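Local coordinates for protein mediator of RNA polymerase II transcription subunit 18 (Schizosaccharomyces pombe, PDB 3C0T) that serves as a subunit of Mediator, the coactivator that relays signals from gene-specific regulators to the RNA polymerase II machinery, at residues 30-35 with 137-142; 63-66 with 71-74; 88-91 with 95-98; 125-130 with 163-168. One frame throughout, in Å; residues are numbered along the deposited sequence.

Contact 1: residues 30-35 with 137-142; sequences KTILEF and TVRIYQ
E34 and R139 meet head-on from opposite directions, across the strand that lies between theirs. The guanidinium grips the carboxylate end-on: NH1 of R139 bonds OE1 of E34 at 2.9 Å, and NH2 of R139 bonds OE2 of E34 at 3.1 Å. The two flat groups are far from coplanar, however. Their planes stand 61° apart, and each nitrogen meets its oxygen from above the carboxylate plane. R139 gets there with CG trans to the main-chain nitrogen (chi1 171°) and a bend at chi3, which swings the guanidinium across to the other strand. I32 comes in at about a right angle to this chain. Its CG2 lies 3.9 Å above one face of the guanidinium, off toward the rim, and its CD1 sits 3.8 Å from R139 NH2. Both groups have further partners: R139 NH2 also forms a salt bridge with E130, and W36 NE1 donates a hydrogen bond to E34 OE1. A glutamine in place of E34 would probably leave R139 with one carboxylate mate fewer and its guanidinium less firmly fixed in rotation. Neither strand bonds to the other through its backbone. Strand 118-133 runs between them and pairs antiparallel with both, so this is a side-chain bridge over a central strand, on one face of the curled antiparallel sheet of Med18, a family placed with the CYTH proteins.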
loop_
_atom_site.group_PDB
_atom_site.type_symbol
_atom_site.label_atom_id
_atom_site.label_comp_id
_atom_site.label_asym_id
_atom_site.label_seq_id
_atom_site.Cartn_x
_atom_site.Cartn_y
_atom_site.Cartn_z
ATOM N N LYS A 30 7.790 -8.948 9.147
ATOM C CA LYS A 30 6.827 -10.001 8.860
ATOM C C LYS A 30 6.621 -9.866 7.356
ATOM O O LYS A 30 6.602 -8.752 6.833
ATOM C CB LYS A 30 5.513 -9.793 9.628
ATOM C CG LYS A 30 4.498 -8.883 8.967
ATOM C CD LYS A 30 3.221 -8.805 9.808
ATOM C CE LYS A 30 2.178 -7.890 9.168
ATOM N NZ LYS A 30 1.009 -7.641 10.063
ATOM N N THR A 31 6.507 -10.986 6.654
ATOM C CA THR A 31 6.333 -10.913 5.216
ATOM C C THR A 31 4.963 -10.374 4.875
ATOM O O THR A 31 4.008 -10.529 5.631
ATOM C CB THR A 31 6.484 -12.284 4.528
ATOM O OG1 THR A 31 5.423 -13.143 4.943
ATOM C CG2 THR A 31 7.801 -12.925 4.899
ATOM N N ILE A 32 4.892 -9.736 3.719
ATOM C CA ILE A 32 3.667 -9.165 3.202
ATOM C C ILE A 32 3.466 -9.693 1.778
ATOM O O ILE A 32 4.362 -9.580 0.935
ATOM C CB ILE A 32 3.759 -7.620 3.101
ATOM C CG1 ILE A 32 3.822 -6.980 4.494
ATOM C CG2 ILE A 32 2.603 -7.091 2.261
ATOM C CD1 ILE A 32 2.575 -7.184 5.351
ATOM N N LEU A 33 2.310 -10.294 1.524
ATOM C CA LEU A 33 1.969 -10.753 0.180
ATOM C C LEU A 33 0.455 -10.590 0.079
ATOM O O LEU A 33 -0.300 -11.409 0.605
ATOM C CB LEU A 33 2.369 -12.210 -0.055
ATOM C CG LEU A 33 2.287 -12.564 -1.549
ATOM C CD1 LEU A 33 3.370 -11.798 -2.307
ATOM C CD2 LEU A 33 2.466 -14.062 -1.756
ATOM N N GLU A 34 0.023 -9.520 -0.585
ATOM C CA GLU A 34 -1.402 -9.214 -0.720
ATOM C C GLU A 34 -1.881 -9.112 -2.164
ATOM O O GLU A 34 -1.134 -8.689 -3.052
ATOM C CB GLU A 34 -1.718 -7.882 -0.018
ATOM C CG GLU A 34 -1.145 -7.755 1.387
ATOM C CD GLU A 34 -1.190 -6.330 1.930
ATOM O OE1 GLU A 34 -1.047 -5.365 1.140
ATOM O OE2 GLU A 34 -1.341 -6.174 3.160
ATOM N N PHE A 35 -3.131 -9.498 -2.391
ATOM C CA PHE A 35 -3.724 -9.394 -3.716
ATOM C C PHE A 35 -4.759 -8.273 -3.600
ATOM O O PHE A 35 -5.661 -8.333 -2.756
ATOM C CB PHE A 35 -4.416 -10.698 -4.117
ATOM C CG PHE A 35 -4.622 -10.838 -5.597
ATOM C CD1 PHE A 35 -3.802 -11.672 -6.356
ATOM C CD2 PHE A 35 -5.608 -10.105 -6.245
ATOM C CE1 PHE A 35 -3.962 -11.772 -7.746
ATOM C CE2 PHE A 35 -5.777 -10.195 -7.636
ATOM C CZ PHE A 35 -4.950 -11.031 -8.384
ATOM N N THR A 137 4.118 1.760 11.604
ATOM C CA THR A 137 4.436 0.620 10.767
ATOM C C THR A 137 5.276 1.102 9.598
ATOM O O THR A 137 5.004 2.155 9.011
ATOM C CB THR A 137 3.158 -0.037 10.208
ATOM O OG1 THR A 137 2.375 -0.557 11.288
ATOM C CG2 THR A 137 3.510 -1.177 9.252
ATOM N N VAL A 138 6.318 0.353 9.273
ATOM C CA VAL A 138 7.145 0.720 8.144
ATOM C C VAL A 138 7.186 -0.482 7.222
ATOM O O VAL A 138 7.671 -1.560 7.577
ATOM C CB VAL A 138 8.550 1.165 8.587
ATOM C CG1 VAL A 138 8.877 0.556 9.913
ATOM C CG2 VAL A 138 9.577 0.802 7.539
ATOM N N ARG A 139 6.634 -0.281 6.033
ATOM C CA ARG A 139 6.544 -1.320 5.027
ATOM C C ARG A 139 7.447 -0.998 3.834
ATOM O O ARG A 139 7.475 0.138 3.354
ATOM C CB ARG A 139 5.075 -1.438 4.588
ATOM C CG ARG A 139 4.829 -2.319 3.386
ATOM C CD ARG A 139 3.368 -2.270 2.930
ATOM N NE ARG A 139 2.457 -2.920 3.868
ATOM C CZ ARG A 139 1.311 -3.492 3.507
ATOM N NH1 ARG A 139 0.939 -3.485 2.232
ATOM N NH2 ARG A 139 0.550 -4.100 4.411
ATOM N N ILE A 140 8.219 -1.986 3.388
ATOM C CA ILE A 140 9.078 -1.813 2.222
ATOM C C ILE A 140 8.528 -2.848 1.246
ATOM O O ILE A 140 8.517 -4.048 1.531
ATOM C CB ILE A 140 10.580 -2.049 2.560
ATOM C CG1 ILE A 140 11.437 -1.786 1.319
ATOM C CG2 ILE A 140 10.800 -3.442 3.112
ATOM C CD1 ILE A 140 12.926 -1.678 1.624
ATOM N N TYR A 141 8.045 -2.385 0.099
ATOM C CA TYR A 141 7.416 -3.300 -0.844
ATOM C C TYR A 141 7.602 -2.993 -2.313
ATOM O O TYR A 141 8.110 -1.945 -2.702
ATOM C CB TYR A 141 5.908 -3.348 -0.581
ATOM C CG TYR A 141 5.192 -2.059 -0.942
ATOM C CD1 TYR A 141 5.168 -0.972 -0.062
ATOM C CD2 TYR A 141 4.538 -1.919 -2.168
ATOM C CE1 TYR A 141 4.513 0.215 -0.392
ATOM C CE2 TYR A 141 3.880 -0.733 -2.510
ATOM C CZ TYR A 141 3.870 0.330 -1.618
ATOM O OH TYR A 141 3.211 1.505 -1.947
ATOM N N GLN A 142 7.133 -3.930 -3.126
ATOM C CA GLN A 142 7.200 -3.818 -4.567
ATOM C C GLN A 142 5.805 -4.155 -5.071
ATOM O O GLN A 142 5.146 -5.039 -4.517
ATOM C CB GLN A 142 8.217 -4.822 -5.101
ATOM C CG GLN A 142 8.872 -4.392 -6.393
ATOM C CD GLN A 142 10.178 -5.102 -6.617
ATOM O OE1 GLN A 142 10.216 -6.331 -6.785
ATOM N NE2 GLN A 142 11.272 -4.340 -6.601
#

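Contact 2: residues 63-66 with 71-74; sequences ESHD and EWSK
W72 begins its contact with H65 at CB, which rests 4.1 Å from the centroid of the imidazole and only 18° off the ring normal, a CH-pi contact over the face. ND1 of H65 is the nearest ring atom to that carbon, at 3.9 Å. From CB the tryptophan turns CG into the position between its own backbone N and carbonyl carbon (chi1 59°), and the indole then stands edge-on to the histidine. The pair is T-shaped: the edge of W72 points at the face of H65, the imidazole and the six-membered ring have centroids 6.0 Å apart, and their planes are inclined at 70°. Both residues belong to the long excursion between the antiparallel strands 56-61 and 78-83, and through this pair the loop folds back on itself beside the sheet. Farther along the indole, NE1 donates a hydrogen bond to the carbonyl O of R150, which holds the ring's rotation, while S73 CB lies 4.0 Å above one face. The six-membered ring, at the far end, reaches strand 27-41 and meets the ring of F35. Back at the main chain, W72 O accepts a hydrogen bond from T76 OG1 and lies 3.6 Å from H65 CE1.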
loop_
_atom_site.group_PDB
_atom_site.type_symbol
_atom_site.label_atom_id
_atom_site.label_comp_id
_atom_site.label_asym_id
_atom_site.label_seq_id
_atom_site.Cartn_x
_atom_site.Cartn_y
_atom_site.Cartn_z
ATOM N N GLU A 63 -0.811 -14.642 1.508
ATOM C CA GLU A 63 0.283 -15.296 2.214
ATOM C C GLU A 63 -0.281 -16.545 2.891
ATOM O O GLU A 63 0.456 -17.479 3.212
ATOM C CB GLU A 63 0.868 -14.330 3.252
ATOM C CG GLU A 63 1.783 -14.947 4.295
ATOM C CD GLU A 63 2.998 -15.626 3.699
ATOM O OE1 GLU A 63 3.909 -15.982 4.475
ATOM O OE2 GLU A 63 3.043 -15.814 2.464
ATOM N N SER A 64 -1.600 -16.550 3.085
ATOM C CA SER A 64 -2.307 -17.665 3.714
ATOM C C SER A 64 -3.220 -18.381 2.714
ATOM O O SER A 64 -4.430 -18.505 2.940
ATOM C CB SER A 64 -3.151 -17.158 4.891
ATOM O OG SER A 64 -4.204 -16.319 4.444
ATOM N N HIS A 65 -2.634 -18.850 1.613
ATOM C CA HIS A 65 -3.382 -19.556 0.572
ATOM C C HIS A 65 -2.537 -20.585 -0.163
ATOM O O HIS A 65 -1.306 -20.496 -0.190
ATOM C CB HIS A 65 -3.924 -18.571 -0.468
ATOM C CG HIS A 65 -5.234 -17.957 -0.102
ATOM N ND1 HIS A 65 -6.374 -18.705 0.097
ATOM C CD2 HIS A 65 -5.589 -16.665 0.096
ATOM C CE1 HIS A 65 -7.375 -17.899 0.403
ATOM N NE2 HIS A 65 -6.926 -16.656 0.410
ATOM N N ASP A 66 -3.216 -21.558 -0.763
ATOM C CA ASP A 66 -2.554 -22.592 -1.545
ATOM C C ASP A 66 -2.552 -22.046 -2.962
ATOM O O ASP A 66 -3.619 -21.807 -3.533
ATOM C CB ASP A 66 -3.352 -23.900 -1.530
ATOM C CG ASP A 66 -3.595 -24.428 -0.131
ATOM O OD1 ASP A 66 -4.194 -25.523 -0.012
ATOM O OD2 ASP A 66 -3.192 -23.754 0.846
ATOM N N GLU A 71 -9.846 -21.855 -6.667
ATOM C CA GLU A 71 -10.709 -20.715 -6.384
ATOM C C GLU A 71 -10.475 -20.159 -4.986
ATOM O O GLU A 71 -11.311 -20.279 -4.090
ATOM C CB GLU A 71 -12.173 -21.111 -6.584
ATOM C CG GLU A 71 -12.579 -21.123 -8.056
ATOM C CD GLU A 71 -13.845 -21.913 -8.322
ATOM O OE1 GLU A 71 -14.864 -21.670 -7.636
ATOM O OE2 GLU A 71 -13.821 -22.777 -9.227
ATOM N N TRP A 72 -9.310 -19.543 -4.829
ATOM C CA TRP A 72 -8.885 -18.943 -3.577
ATOM C C TRP A 72 -9.724 -17.720 -3.222
ATOM O O TRP A 72 -9.995 -17.472 -2.053
ATOM C CB TRP A 72 -7.424 -18.513 -3.690
ATOM C CG TRP A 72 -7.209 -17.525 -4.812
ATOM C CD1 TRP A 72 -7.051 -17.809 -6.140
ATOM C CD2 TRP A 72 -7.206 -16.094 -4.707
ATOM N NE1 TRP A 72 -6.952 -16.646 -6.868
ATOM C CE2 TRP A 72 -7.046 -15.578 -6.014
ATOM C CE3 TRP A 72 -7.329 -15.196 -3.635
ATOM C CZ2 TRP A 72 -7.000 -14.202 -6.277
ATOM C CZ3 TRP A 72 -7.285 -13.831 -3.898
ATOM C CH2 TRP A 72 -7.123 -13.348 -5.209
ATOM N N SER A 73 -10.126 -16.958 -4.235
ATOM C CA SER A 73 -10.907 -15.743 -4.017
ATOM C C SER A 73 -12.231 -15.956 -3.286
ATOM O O SER A 73 -12.735 -15.037 -2.642
ATOM C CB SER A 73 -11.150 -15.026 -5.349
ATOM O OG SER A 73 -11.692 -15.907 -6.316
ATOM N N LYS A 74 -12.795 -17.157 -3.384
ATOM C CA LYS A 74 -14.052 -17.461 -2.702
ATOM C C LYS A 74 -13.790 -17.991 -1.294
ATOM O O LYS A 74 -14.656 -17.930 -0.421
ATOM C CB LYS A 74 -14.871 -18.483 -3.495
ATOM C CG LYS A 74 -15.736 -17.875 -4.591
ATOM C CD LYS A 74 -16.805 -18.862 -5.052
ATOM C CE LYS A 74 -17.846 -18.186 -5.939
ATOM N NZ LYS A 74 -18.962 -19.107 -6.303
#

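Contact 3: residues 88-91 with 95-98; sequences PKRE and GIRP
R90 lays its side chain against the start of strand 95-104, nearest G95 and I96. Strands 78-83 and 95-104 are antiparallel neighbours in the sheet, and the loop joining them in this hairpin curls back so that R90 packs on the strand it leads into. G95 touches lightly, its C 4.4 Å from R90 NE. Just before it, the carbonyl O of C94 accepts a hydrogen bond from R90 NE, which ties the arginine to the strand's entry. I96 does most of the packing. With CG1 anti to its carbonyl carbon (chi1 -59°), it sends CD1 over the centre of the guanidinium, 3.3 Å above the plane. The CG1 of I96 sits beside it, 3.4 Å from R90 NE, so the cation is covered by aliphatic carbon on this face; R90 NH2 has E186 as a distant acidic partner, a weak, long ion pair. R97 points to the other side of the strand and away from R90, its NH2 paired instead with the carboxylate of E3 on strand 2-10. The contact with R90 therefore ends at I96, whose CD1 lies 3.4 Å from R90 CZ.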
loop_
_atom_site.group_PDB
_atom_site.type_symbol
_atom_site.label_atom_id
_atom_site.label_comp_id
_atom_site.label_asym_id
_atom_site.label_seq_id
_atom_site.Cartn_x
_atom_site.Cartn_y
_atom_site.Cartn_z
ATOM N N PRO A 88 -3.666 18.720 1.219
ATOM C CA PRO A 88 -2.669 19.601 0.604
ATOM C C PRO A 88 -2.128 20.596 1.628
ATOM O O PRO A 88 -2.591 20.629 2.770
ATOM C CB PRO A 88 -3.463 20.285 -0.498
ATOM C CG PRO A 88 -4.789 20.486 0.176
ATOM C CD PRO A 88 -5.032 19.149 0.863
ATOM N N LYS A 89 -1.154 21.402 1.210
ATOM C CA LYS A 89 -0.540 22.405 2.083
ATOM C C LYS A 89 0.119 21.793 3.314
ATOM O O LYS A 89 0.246 22.453 4.345
ATOM C CB LYS A 89 -1.575 23.442 2.549
ATOM C CG LYS A 89 -1.976 24.494 1.514
ATOM C CD LYS A 89 -2.806 23.908 0.380
ATOM C CE LYS A 89 -3.349 25.008 -0.529
ATOM N NZ LYS A 89 -4.217 25.964 0.224
ATOM N N ARG A 90 0.525 20.531 3.211
ATOM C CA ARG A 90 1.189 19.852 4.317
ATOM C C ARG A 90 2.607 19.488 3.917
ATOM O O ARG A 90 3.234 18.611 4.511
ATOM C CB ARG A 90 0.430 18.589 4.726
ATOM C CG ARG A 90 -0.752 18.845 5.631
ATOM C CD ARG A 90 -1.236 17.552 6.249
ATOM N NE ARG A 90 -0.251 16.973 7.161
ATOM C CZ ARG A 90 -0.034 17.395 8.401
ATOM N NH1 ARG A 90 -0.734 18.407 8.894
ATOM N NH2 ARG A 90 0.887 16.802 9.155
ATOM N N GLU A 91 3.105 20.165 2.892
ATOM C CA GLU A 91 4.455 19.933 2.412
ATOM C C GLU A 91 5.406 20.193 3.583
ATOM O O GLU A 91 5.120 21.028 4.448
ATOM C CB GLU A 91 4.753 20.885 1.254
ATOM C CG GLU A 91 5.885 20.440 0.354
ATOM C CD GLU A 91 5.613 19.090 -0.286
ATOM O OE1 GLU A 91 5.544 18.085 0.457
ATOM O OE2 GLU A 91 5.466 19.036 -1.528
ATOM N N GLY A 95 2.410 13.330 5.614
ATOM C CA GLY A 95 1.162 13.345 4.878
ATOM C C GLY A 95 -0.001 12.823 5.699
ATOM O O GLY A 95 0.192 12.074 6.657
ATOM N N ILE A 96 -1.211 13.230 5.331
ATOM C CA ILE A 96 -2.421 12.778 6.008
ATOM C C ILE A 96 -3.507 12.510 4.970
ATOM O O ILE A 96 -3.721 13.318 4.061
ATOM C CB ILE A 96 -2.983 13.833 6.997
ATOM C CG1 ILE A 96 -1.952 14.170 8.069
ATOM C CG2 ILE A 96 -4.235 13.282 7.682
ATOM C CD1 ILE A 96 -2.469 15.158 9.101
ATOM N N ARG A 97 -4.185 11.373 5.096
ATOM C CA ARG A 97 -5.259 11.046 4.176
ATOM C C ARG A 97 -6.300 10.198 4.885
ATOM O O ARG A 97 -5.973 9.425 5.785
ATOM C CB ARG A 97 -4.730 10.291 2.959
ATOM C CG ARG A 97 -4.150 8.950 3.296
ATOM C CD ARG A 97 -3.869 8.153 2.057
ATOM N NE ARG A 97 -3.346 6.839 2.407
ATOM C CZ ARG A 97 -3.293 5.808 1.573
ATOM N NH1 ARG A 97 -3.730 5.933 0.330
ATOM N NH2 ARG A 97 -2.806 4.648 1.989
ATOM N N PRO A 98 -7.575 10.349 4.501
ATOM C CA PRO A 98 -8.660 9.576 5.114
ATOM C C PRO A 98 -8.586 8.129 4.635
ATOM O O PRO A 98 -8.308 7.873 3.463
ATOM C CB PRO A 98 -9.925 10.269 4.593
ATOM C CG PRO A 98 -9.457 11.637 4.173
ATOM C CD PRO A 98 -8.111 11.362 3.577
#

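Contact 4: residues 125-130 with 163-168; sequences IIQGLE and QPWILH
W165 brings CZ3 of its indole up to the backbone at Q127 and G128, and here the fit is close. Its CZ3 lies 3.6 Å from the carbonyl O of Q127 and 4.1 Å from G128 CA, the latter at the edge of the indole and near the plane of the ring. The carbonyl O of Q127 also accepts a backbone hydrogen bond from Q142 of the neighbouring strand. Strand 136-146 lies between the two segments and is antiparallel to both 118-133 and 165-173, so the tryptophan reaches over one strand of the curled antiparallel sheet to touch the next but one. It does so with CG anti to the carbonyl carbon (chi1 -73°), passing beside Q142 on the way, and F15 stacks on the indole. Q127 forms the looser margin. Its extended chain slants across the indole, the amide plane 25° from that of the ring, and NE2 comes no nearer than 3.7 Å to W165 CH2, with CD of Q127 at 4.1 Å from that same CH2. With alanine in place of W165, F15 would probably lose its stacking partner and the backbone at G128 its cover. The contact lies at the surface, none of its three touching residues being buried. I126 and I166, by contrast, turn to the other face, where apolar side chains of another protein chain pack on them.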
loop_
_atom_site.group_PDB
_atom_site.type_symbol
_atom_site.label_atom_id
_atom_site.label_comp_id
_atom_site.label_asym_id
_atom_site.label_seq_id
_atom_site.Cartn_x
_atom_site.Cartn_y
_atom_site.Cartn_z
ATOM N N ILE A 125 -0.472 -6.983 -7.099
ATOM C CA ILE A 125 0.011 -7.740 -5.966
ATOM C C ILE A 125 1.084 -6.947 -5.230
ATOM O O ILE A 125 1.897 -6.264 -5.854
ATOM C CB ILE A 125 0.586 -9.092 -6.450
ATOM C CG1 ILE A 125 -0.568 -10.014 -6.853
ATOM C CG2 ILE A 125 1.468 -9.719 -5.370
ATOM C CD1 ILE A 125 -0.128 -11.326 -7.480
ATOM N N ILE A 126 1.056 -7.006 -3.901
ATOM C CA ILE A 126 2.052 -6.315 -3.094
ATOM C C ILE A 126 2.933 -7.361 -2.423
ATOM O O ILE A 126 2.446 -8.275 -1.740
ATOM C CB ILE A 126 1.432 -5.425 -1.983
ATOM C CG1 ILE A 126 0.632 -4.268 -2.599
ATOM C CG2 ILE A 126 2.545 -4.847 -1.109
ATOM C CD1 ILE A 126 1.430 -3.406 -3.566
ATOM N N GLN A 127 4.234 -7.209 -2.642
ATOM C CA GLN A 127 5.252 -8.084 -2.096
ATOM C C GLN A 127 6.174 -7.225 -1.233
ATOM O O GLN A 127 6.683 -6.203 -1.707
ATOM C CB GLN A 127 6.068 -8.687 -3.242
ATOM C CG GLN A 127 7.339 -9.413 -2.809
ATOM C CD GLN A 127 8.352 -9.545 -3.947
ATOM O OE1 GLN A 127 8.925 -10.607 -4.152
ATOM N NE2 GLN A 127 8.576 -8.461 -4.681
ATOM N N GLY A 128 6.408 -7.627 0.012
ATOM C CA GLY A 128 7.291 -6.836 0.844
ATOM C C GLY A 128 7.446 -7.310 2.271
ATOM O O GLY A 128 7.009 -8.410 2.636
ATOM N N LEU A 129 8.078 -6.457 3.076
ATOM C CA LEU A 129 8.328 -6.729 4.481
ATOM C C LEU A 129 7.722 -5.621 5.325
ATOM O O LEU A 129 7.624 -4.470 4.893
ATOM C CB LEU A 129 9.839 -6.801 4.749
ATOM C CG LEU A 129 10.566 -8.029 4.196
ATOM C CD1 LEU A 129 12.085 -7.851 4.309
ATOM C CD2 LEU A 129 10.102 -9.258 4.960
ATOM N N GLU A 130 7.317 -5.969 6.535
ATOM C CA GLU A 130 6.727 -4.984 7.414
ATOM C C GLU A 130 7.424 -4.999 8.766
ATOM O O GLU A 130 7.644 -6.059 9.355
ATOM C CB GLU A 130 5.238 -5.260 7.584
ATOM C CG GLU A 130 4.427 -4.010 7.800
ATOM C CD GLU A 130 2.929 -4.253 7.711
ATOM O OE1 GLU A 130 2.402 -4.992 8.573
ATOM O OE2 GLU A 130 2.285 -3.702 6.782
ATOM N N GLN A 163 12.622 -1.636 -11.224
ATOM C CA GLN A 163 11.658 -1.147 -10.254
ATOM C C GLN A 163 12.215 -0.980 -8.848
ATOM O O GLN A 163 12.759 -1.921 -8.273
ATOM C CB GLN A 163 10.487 -2.120 -10.210
ATOM C CG GLN A 163 9.258 -1.588 -9.542
ATOM C CD GLN A 163 8.100 -2.537 -9.702
ATOM O OE1 GLN A 163 7.752 -2.908 -10.816
ATOM N NE2 GLN A 163 7.499 -2.941 -8.590
ATOM N N PRO A 164 12.095 0.225 -8.276
ATOM C CA PRO A 164 12.604 0.438 -6.920
ATOM C C PRO A 164 11.594 -0.113 -5.908
ATOM O O PRO A 164 10.435 -0.377 -6.254
ATOM C CB PRO A 164 12.704 1.954 -6.830
ATOM C CG PRO A 164 11.511 2.388 -7.634
ATOM C CD PRO A 164 11.600 1.488 -8.851
ATOM N N TRP A 165 12.040 -0.310 -4.670
ATOM C CA TRP A 165 11.147 -0.774 -3.619
ATOM C C TRP A 165 10.581 0.496 -3.011
ATOM O O TRP A 165 11.264 1.524 -2.962
ATOM C CB TRP A 165 11.901 -1.548 -2.549
ATOM C CG TRP A 165 12.331 -2.909 -2.984
ATOM C CD1 TRP A 165 13.400 -3.217 -3.771
ATOM C CD2 TRP A 165 11.695 -4.152 -2.661
ATOM N NE1 TRP A 165 13.473 -4.579 -3.960
ATOM C CE2 TRP A 165 12.440 -5.178 -3.291
ATOM C CE3 TRP A 165 10.571 -4.501 -1.902
ATOM C CZ2 TRP A 165 12.098 -6.534 -3.184
ATOM C CZ3 TRP A 165 10.229 -5.857 -1.793
ATOM C CH2 TRP A 165 10.993 -6.854 -2.434
ATOM N N ILE A 166 9.335 0.437 -2.565
ATOM C CA ILE A 166 8.708 1.600 -1.959
ATOM C C ILE A 166 8.746 1.449 -0.448
ATOM O O ILE A 166 8.458 0.372 0.084
ATOM C CB ILE A 166 7.241 1.752 -2.429
ATOM C CG1 ILE A 166 7.213 2.069 -3.925
ATOM C CG2 ILE A 166 6.531 2.858 -1.635
ATOM C CD1 ILE A 166 5.821 2.185 -4.500
ATOM N N LEU A 167 9.130 2.525 0.236
ATOM C CA LEU A 167 9.192 2.541 1.693
ATOM C C LEU A 167 8.031 3.397 2.167
ATOM O O LEU A 167 8.027 4.608 1.949
ATOM C CB LEU A 167 10.503 3.162 2.184
ATOM C CG LEU A 167 11.430 2.301 3.052
ATOM C CD1 LEU A 167 12.460 3.202 3.700
ATOM C CD2 LEU A 167 10.660 1.574 4.137
ATOM N N HIS A 168 7.052 2.773 2.816
ATOM C CA HIS A 168 5.872 3.481 3.306
ATOM C C HIS A 168 5.782 3.393 4.829
ATOM O O HIS A 168 5.655 2.302 5.390
ATOM C CB HIS A 168 4.615 2.875 2.670
ATOM C CG HIS A 168 3.340 3.576 3.033
ATOM N ND1 HIS A 168 2.105 3.136 2.607
ATOM C CD2 HIS A 168 3.106 4.681 3.779
ATOM C CE1 HIS A 168 1.166 3.939 3.074
ATOM N NE2 HIS A 168 1.746 4.884 3.789
#

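Overall arrangement
Contacts 1 and 4 occupy the same middle part of the sheet, their centres 6 Å apart, and each spans one strand to join next-but-one neighbours. They use opposite faces: contact 1 is partly buried and ionic, contact 4 a surface contact of an indole edge with backbone. Y141 O and I166 N, probably hydrogen-bonded, link them directly. Contact 2 lies in a loop about 19 Å from the chain's centre and relies on aromatic packing; it touches contact 1 through F35 and W72. Contact 3 is on the other side of that centre, about 35 Å from contact 2 between centres. It is buried, pairing a cation with aliphatic carbon, and meets contact 4 at R97 and H168.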